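Local coordinates for shikimate 5-dehydrogenase AroE (5-dehydroshikimate reductase) (Mycobacterium tuberculosis, PDB 4P4G), which probably catalyses the NADP-dependent interconversion of 3-dehydroshikimate and shikimate, a step on the route to chorismate and the aromatic amino acids, at residues A16-S20 with I214-W218; D143-R149 with A167-F173. One frame throughout, in Å; residues are numbered along the deposited sequence.

Contact 1. Residues A16-S20 with I214-W218; sequences AHSRS and IYDPW. With SKM ((3R,4S,5R)-3,4,5-trihydroxycyclohex-1-ene-1-carboxylic acid), chain C.
Tyr215 and Arg19 meet where the two lobes of the enzyme close on bound shikimate. The phenol oxygen Tyr215 OH takes the backbone N-H of Arg19 N at 3.0 Å in a nearly straight bond (163°) and gives its own proton to O3 of the shikimate carboxylate, an atom that lies near the plane of the tyrosine ring at its edge. The other carboxylate oxygen is held from the 16-20 loop: Ser20 OG donates to SKM O2 at 2.7 Å, while Ser18 OG lies so close to SKM O2 that the details of that contact are doubtful. Ser18 OG also accepts from Ser20 N at 3.1 Å, closing an ST turn just as helix 20-30 begins.

Behind this first shell, Arg19 CG, set beside its backbone N (chi1 -55°), lies 3.6 Å from Tyr215 CE1; a bend further along the chain brings the guanidinium to Asp216. Arg19 NH1 meets Asp216 OD2 at 2.6 Å, a straight salt bridge in the guanidinium plane that approaches the carboxylate from its anti side and somewhat out of its plane. The same Arg19 NH1 bonds to a lone pair of His17 O at 2.7 Å, tying the loop back on itself. Leu240, from helix 236-252, touches Arg19 and Ser20. Hydroxyl groups from both loops thus bind the substrate's acid group, and that of Tyr215 links this recognition to the backbone of the facing loop.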
loop_
_atom_site.group_PDB
_atom_site.type_symbol
_atom_site.label_atom_id
_atom_site.label_comp_id
_atom_site.label_asym_id
_atom_site.label_seq_id
_atom_site.Cartn_x
_atom_site.Cartn_y
_atom_site.Cartn_z
ATOM N N ALA A 16 13.903 3.856 -7.642
ATOM C CA ALA A 16 14.107 5.059 -8.442
ATOM C C ALA A 16 12.791 5.691 -8.917
ATOM O O ALA A 16 12.709 6.907 -9.071
ATOM C CB ALA A 16 15.026 4.762 -9.627
ATOM N N HIS A 17 11.775 4.854 -9.130
ATOM C CA HIS A 17 10.463 5.285 -9.620
ATOM C C HIS A 17 9.602 5.996 -8.576
ATOM O O HIS A 17 8.564 6.567 -8.922
ATOM C CB HIS A 17 9.669 4.050 -10.050
ATOM C CG HIS A 17 9.236 3.201 -8.891
ATOM N ND1 HIS A 17 10.086 2.315 -8.262
ATOM C CD2 HIS A 17 8.058 3.130 -8.224
ATOM C CE1 HIS A 17 9.447 1.729 -7.264
ATOM N NE2 HIS A 17 8.215 2.207 -7.219
ATOM N N SER A 18 9.985 5.936 -7.304
ATOM C CA SER A 18 9.071 6.371 -6.245
ATOM C C SER A 18 8.699 7.837 -6.365
ATOM O O SER A 18 9.573 8.677 -6.539
ATOM C CB SER A 18 9.662 6.111 -4.862
ATOM O OG SER A 18 8.823 6.672 -3.862
ATOM N N ARG A 19 7.399 8.137 -6.282
ATOM C CA ARG A 19 6.934 9.520 -6.249
ATOM C C ARG A 19 6.629 10.009 -4.824
ATOM O O ARG A 19 6.039 11.071 -4.645
ATOM C CB ARG A 19 5.693 9.712 -7.131
ATOM C CG ARG A 19 5.840 9.275 -8.583
ATOM C CD ARG A 19 7.073 9.834 -9.242
ATOM N NE ARG A 19 6.944 9.907 -10.699
ATOM C CZ ARG A 19 7.091 8.878 -11.531
ATOM N NH1 ARG A 19 7.367 7.660 -11.071
ATOM N NH2 ARG A 19 6.956 9.069 -12.838
ATOM N N SER A 20 7.019 9.235 -3.814
ATOM C CA SER A 20 6.907 9.698 -2.434
ATOM C C SER A 20 7.620 11.013 -2.139
ATOM O O SER A 20 7.052 11.853 -1.420
ATOM C CB SER A 20 7.380 8.631 -1.443
ATOM O OG SER A 20 6.352 7.707 -1.195
ATOM N N ILE A 214 0.052 -0.509 -8.341
ATOM C CA ILE A 214 1.124 -0.087 -9.248
ATOM C C ILE A 214 0.839 1.312 -9.817
ATOM O O ILE A 214 -0.312 1.637 -10.131
ATOM C CB ILE A 214 1.263 -1.075 -10.436
ATOM C CG1 ILE A 214 1.632 -2.481 -9.948
ATOM C CG2 ILE A 214 2.289 -0.555 -11.461
ATOM C CD1 ILE A 214 2.919 -2.543 -9.157
ATOM N N TYR A 215 1.867 2.142 -9.947
ATOM C CA TYR A 215 1.690 3.430 -10.608
ATOM C C TYR A 215 2.743 3.755 -11.674
ATOM O O TYR A 215 2.614 4.745 -12.381
ATOM C CB TYR A 215 1.544 4.574 -9.591
ATOM C CG TYR A 215 2.724 4.828 -8.662
ATOM C CD1 TYR A 215 3.833 5.546 -9.087
ATOM C CD2 TYR A 215 2.692 4.392 -7.346
ATOM C CE1 TYR A 215 4.901 5.795 -8.234
ATOM C CE2 TYR A 215 3.751 4.637 -6.477
ATOM C CZ TYR A 215 4.844 5.340 -6.928
ATOM O OH TYR A 215 5.893 5.591 -6.072
ATOM N N ASP A 216 3.776 2.922 -11.793
ATOM C CA ASP A 216 4.848 3.185 -12.755
ATOM C C ASP A 216 5.467 1.840 -13.136
ATOM O O ASP A 216 5.907 1.101 -12.260
ATOM C CB ASP A 216 5.896 4.113 -12.126
ATOM C CG ASP A 216 6.859 4.721 -13.151
ATOM O OD1 ASP A 216 6.892 4.274 -14.317
ATOM O OD2 ASP A 216 7.606 5.647 -12.777
ATOM N N PRO A 217 5.454 1.493 -14.438
ATOM C CA PRO A 217 4.829 2.267 -15.523
ATOM C C PRO A 217 3.312 2.204 -15.497
ATOM O O PRO A 217 2.722 1.332 -14.867
ATOM C CB PRO A 217 5.385 1.622 -16.803
ATOM C CG PRO A 217 5.891 0.287 -16.390
ATOM C CD PRO A 217 6.291 0.391 -14.946
ATOM N N TRP A 218 2.690 3.171 -16.156
ATOM C CA TRP A 218 1.244 3.251 -16.173
ATOM C C TRP A 218 0.803 3.554 -17.601
ATOM O O TRP A 218 1.469 4.310 -18.304
ATOM C CB TRP A 218 0.787 4.362 -15.216
ATOM C CG TRP A 218 -0.677 4.404 -15.062
ATOM C CD1 TRP A 218 -1.543 5.284 -15.653
ATOM C CD2 TRP A 218 -1.480 3.499 -14.293
ATOM N NE1 TRP A 218 -2.832 4.982 -15.286
ATOM C CE2 TRP A 218 -2.822 3.888 -14.460
ATOM C CE3 TRP A 218 -1.192 2.391 -13.483
ATOM C CZ2 TRP A 218 -3.878 3.216 -13.839
ATOM C CZ3 TRP A 218 -2.237 1.727 -12.868
ATOM C CH2 TRP A 218 -3.566 2.139 -13.049
HETATM O O12 SKM C . 3.275 2.195 1.277
HETATM C C8 SKM C . 3.818 3.039 0.266
HETATM C C6 SKM C . 3.840 2.267 -1.023
HETATM O O7 SKM C . 4.387 0.976 -0.830
HETATM C C5 SKM C . 4.659 2.976 -1.975
HETATM C C4 SKM C . 5.514 3.966 -1.723
HETATM C C1 SKM C . 6.304 4.575 -2.869
HETATM O O2 SKM C . 7.041 5.546 -2.650
HETATM O O3 SKM C . 6.215 4.119 -4.024
HETATM C C10 SKM C . 5.741 4.542 -0.294
HETATM C C9 SKM C . 5.173 3.506 0.721
HETATM O O11 SKM C . 5.058 4.192 1.920
#

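Contact 2. Residues D143-R149 with A167-F173; sequences DITVVAR and ATRFCAF. With SO4 (sulfate ion), chain J.
Asp143-Ala148 and Ala167-Ala172 run parallel as neighbouring strands, their axes 4.6 Å apart and crossing at -30°, with four backbone bonds from Ile144 N to Ala167 O, Arg169 N to Ile144 O, Val146 N to Arg169 O and Cys171 N to Val146 O. On one face, Thr145 lies beneath the guanidinium of Arg169: the extended arginine chain carries that flat group over the threonine, and Thr145 OG1 is 3.0 Å from Arg169 NH2 at an angle too poor for a hydrogen bond. Thr145 CG2 rests 3.6 Å from Cys171 CB.

Farther along, CG1 of Val147 sits 3.5 Å over the centre of the Phe173 ring, a CH-pi contact 9° off the normal. The ring's edge faces Arg149 N, which donates at 3.0 Å to O1 of a sulfate ion, probably from the crystallisation liquor. On the other face, Val146 CG2 meets Thr168 CG2 at 4.0 Å.

Strand 167-172 is the outermost of the parallel Rossmann-type sheet, and strand 119-123 flanks 143-148 on its inner side. Helix 151-163, the crossover of this beta-alpha-beta unit, packs on Val146 and Phe170, while helix 129-139 lies against Ile144.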
loop_
_atom_site.group_PDB
_atom_site.type_symbol
_atom_site.label_atom_id
_atom_site.label_comp_id
_atom_site.label_asym_id
_atom_site.label_seq_id
_atom_site.Cartn_x
_atom_site.Cartn_y
_atom_site.Cartn_z
ATOM N N ASP A 143 -17.451 -9.728 2.138
ATOM C CA ASP A 143 -16.593 -10.890 1.989
ATOM C C ASP A 143 -15.449 -10.584 1.045
ATOM O O ASP A 143 -15.568 -9.728 0.164
ATOM C CB ASP A 143 -17.390 -12.097 1.496
ATOM C CG ASP A 143 -17.712 -12.012 0.036
ATOM O OD1 ASP A 143 -18.617 -11.232 -0.315
ATOM O OD2 ASP A 143 -17.059 -12.719 -0.762
ATOM N N ILE A 144 -14.326 -11.261 1.260
ATOM C CA ILE A 144 -13.127 -11.036 0.482
ATOM C C ILE A 144 -12.612 -12.363 -0.044
ATOM O O ILE A 144 -12.497 -13.325 0.704
ATOM C CB ILE A 144 -12.027 -10.376 1.334
ATOM C CG1 ILE A 144 -12.438 -8.943 1.709
ATOM C CG2 ILE A 144 -10.672 -10.412 0.594
ATOM C CD1 ILE A 144 -11.586 -8.317 2.823
ATOM N N THR A 145 -12.315 -12.422 -1.338
ATOM C CA THR A 145 -11.621 -13.588 -1.882
ATOM C C THR A 145 -10.166 -13.191 -2.142
ATOM O O THR A 145 -9.897 -12.185 -2.797
ATOM C CB THR A 145 -12.312 -14.101 -3.172
ATOM O OG1 THR A 145 -13.651 -14.532 -2.872
ATOM C CG2 THR A 145 -11.538 -15.268 -3.792
ATOM N N VAL A 146 -9.224 -13.956 -1.588
ATOM C CA VAL A 146 -7.797 -13.708 -1.795
ATOM C C VAL A 146 -7.290 -14.618 -2.904
ATOM O O VAL A 146 -7.437 -15.835 -2.829
ATOM C CB VAL A 146 -6.997 -13.991 -0.514
ATOM C CG1 VAL A 146 -5.482 -13.899 -0.779
ATOM C CG2 VAL A 146 -7.409 -13.026 0.582
ATOM N N VAL A 147 -6.711 -14.021 -3.938
ATOM C CA VAL A 147 -6.162 -14.778 -5.061
ATOM C C VAL A 147 -4.657 -14.556 -5.057
ATOM O O VAL A 147 -4.196 -13.441 -5.210
ATOM C CB VAL A 147 -6.717 -14.281 -6.415
ATOM C CG1 VAL A 147 -6.245 -15.187 -7.548
ATOM C CG2 VAL A 147 -8.236 -14.223 -6.395
ATOM N N ALA A 148 -3.883 -15.616 -4.887
ATOM C CA ALA A 148 -2.435 -15.451 -4.866
ATOM C C ALA A 148 -1.750 -16.701 -5.364
ATOM O O ALA A 148 -2.367 -17.766 -5.447
ATOM C CB ALA A 148 -1.951 -15.102 -3.467
ATOM N N ARG A 149 -0.466 -16.566 -5.683
ATOM C CA ARG A 149 0.331 -17.702 -6.127
ATOM C C ARG A 149 0.790 -18.520 -4.928
ATOM O O ARG A 149 0.989 -19.728 -5.023
ATOM C CB ARG A 149 1.542 -17.227 -6.937
ATOM C CG ARG A 149 1.186 -16.525 -8.243
ATOM C CD ARG A 149 2.433 -16.000 -8.938
ATOM N NE ARG A 149 2.909 -14.765 -8.322
ATOM C CZ ARG A 149 4.050 -14.164 -8.646
ATOM N NH1 ARG A 149 4.837 -14.694 -9.573
ATOM N NH2 ARG A 149 4.404 -13.036 -8.040
ATOM N N ALA A 167 -15.970 -12.535 6.026
ATOM C CA ALA A 167 -15.889 -13.880 5.442
ATOM C C ALA A 167 -14.856 -13.876 4.327
ATOM O O ALA A 167 -15.011 -13.175 3.321
ATOM C CB ALA A 167 -17.245 -14.338 4.910
ATOM N N THR A 168 -13.785 -14.643 4.506
ATOM C CA THR A 168 -12.667 -14.594 3.567
ATOM C C THR A 168 -12.347 -16.010 3.089
ATOM O O THR A 168 -12.522 -16.969 3.840
ATOM C CB THR A 168 -11.425 -13.925 4.230
ATOM O OG1 THR A 168 -11.801 -12.658 4.787
ATOM C CG2 THR A 168 -10.299 -13.681 3.219
ATOM N N ARG A 169 -11.918 -16.152 1.833
ATOM C CA ARG A 169 -11.502 -17.459 1.329
ATOM C C ARG A 169 -10.406 -17.284 0.294
ATOM O O ARG A 169 -10.167 -16.172 -0.197
ATOM C CB ARG A 169 -12.677 -18.225 0.717
ATOM C CG ARG A 169 -13.062 -17.701 -0.663
ATOM C CD ARG A 169 -14.415 -18.220 -1.131
ATOM N NE ARG A 169 -14.952 -17.356 -2.182
ATOM C CZ ARG A 169 -14.633 -17.441 -3.472
ATOM N NH1 ARG A 169 -13.780 -18.369 -3.898
ATOM N NH2 ARG A 169 -15.172 -16.596 -4.344
ATOM N N PHE A 170 -9.727 -18.386 -0.012
ATOM C CA PHE A 170 -8.640 -18.394 -0.984
ATOM C C PHE A 170 -9.110 -18.986 -2.304
ATOM O O PHE A 170 -9.864 -19.957 -2.313
ATOM C CB PHE A 170 -7.471 -19.222 -0.438
ATOM C CG PHE A 170 -6.456 -19.612 -1.478
ATOM C CD1 PHE A 170 -5.697 -18.645 -2.121
ATOM C CD2 PHE A 170 -6.242 -20.945 -1.789
ATOM C CE1 PHE A 170 -4.750 -18.995 -3.073
ATOM C CE2 PHE A 170 -5.296 -21.311 -2.744
ATOM C CZ PHE A 170 -4.548 -20.332 -3.382
ATOM N N CYS A 171 -8.659 -18.387 -3.406
ATOM C CA CYS A 171 -8.902 -18.908 -4.747
ATOM C C CYS A 171 -7.587 -18.921 -5.519
ATOM O O CYS A 171 -6.930 -17.889 -5.646
ATOM C CB CYS A 171 -9.922 -18.026 -5.476
ATOM S SG CYS A 171 -10.274 -18.523 -7.187
ATOM N N ALA A 172 -7.192 -20.083 -6.026
ATOM C CA ALA A 172 -5.975 -20.179 -6.829
ATOM C C ALA A 172 -6.137 -19.438 -8.152
ATOM O O ALA A 172 -7.241 -19.362 -8.698
ATOM C CB ALA A 172 -5.615 -21.636 -7.074
ATOM N N PHE A 173 -5.037 -18.893 -8.668
ATOM C CA PHE A 173 -5.055 -18.210 -9.958
ATOM C C PHE A 173 -5.441 -19.121 -11.116
ATOM O O PHE A 173 -6.156 -18.705 -12.025
ATOM C CB PHE A 173 -3.667 -17.633 -10.274
ATOM C CG PHE A 173 -3.478 -16.212 -9.838
ATOM C CD1 PHE A 173 -4.161 -15.178 -10.467
ATOM C CD2 PHE A 173 -2.583 -15.902 -8.821
ATOM C CE1 PHE A 173 -3.980 -13.863 -10.066
ATOM C CE2 PHE A 173 -2.397 -14.587 -8.422
ATOM C CZ PHE A 173 -3.097 -13.572 -9.043
HETATM S S SO4 J . 1.733 -13.760 -4.792
HETATM O O1 SO4 J . 0.740 -13.780 -5.867
HETATM O O2 SO4 J . 1.435 -14.777 -3.780
HETATM O O3 SO4 J . 3.053 -14.055 -5.360
HETATM O O4 SO4 J . 1.818 -12.430 -4.166
HETATM O O HOH W 1 -2.687 -19.673 -6.993
#

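From the N terminus, the chain passes through strand 7-12 and at 16-20 lays down the first half of contact 1. It then completes the mixed sheet of the substrate-binding lobe and enters the parallel sheet of the probable NADP-binding lobe, where contact 2 closes a short loop of 17 residues around helix 151-163. Only after strand 209-212 does segment 214-218 return to close contact 1, across 193 residues. Contact 2 is therefore nested within contact 1. Their centres lie about 27 Å apart and they do not touch. The principle is plain: the local closure joins adjacent strands within one lobe, whereas the distant closure ties both lobes together at the substrate.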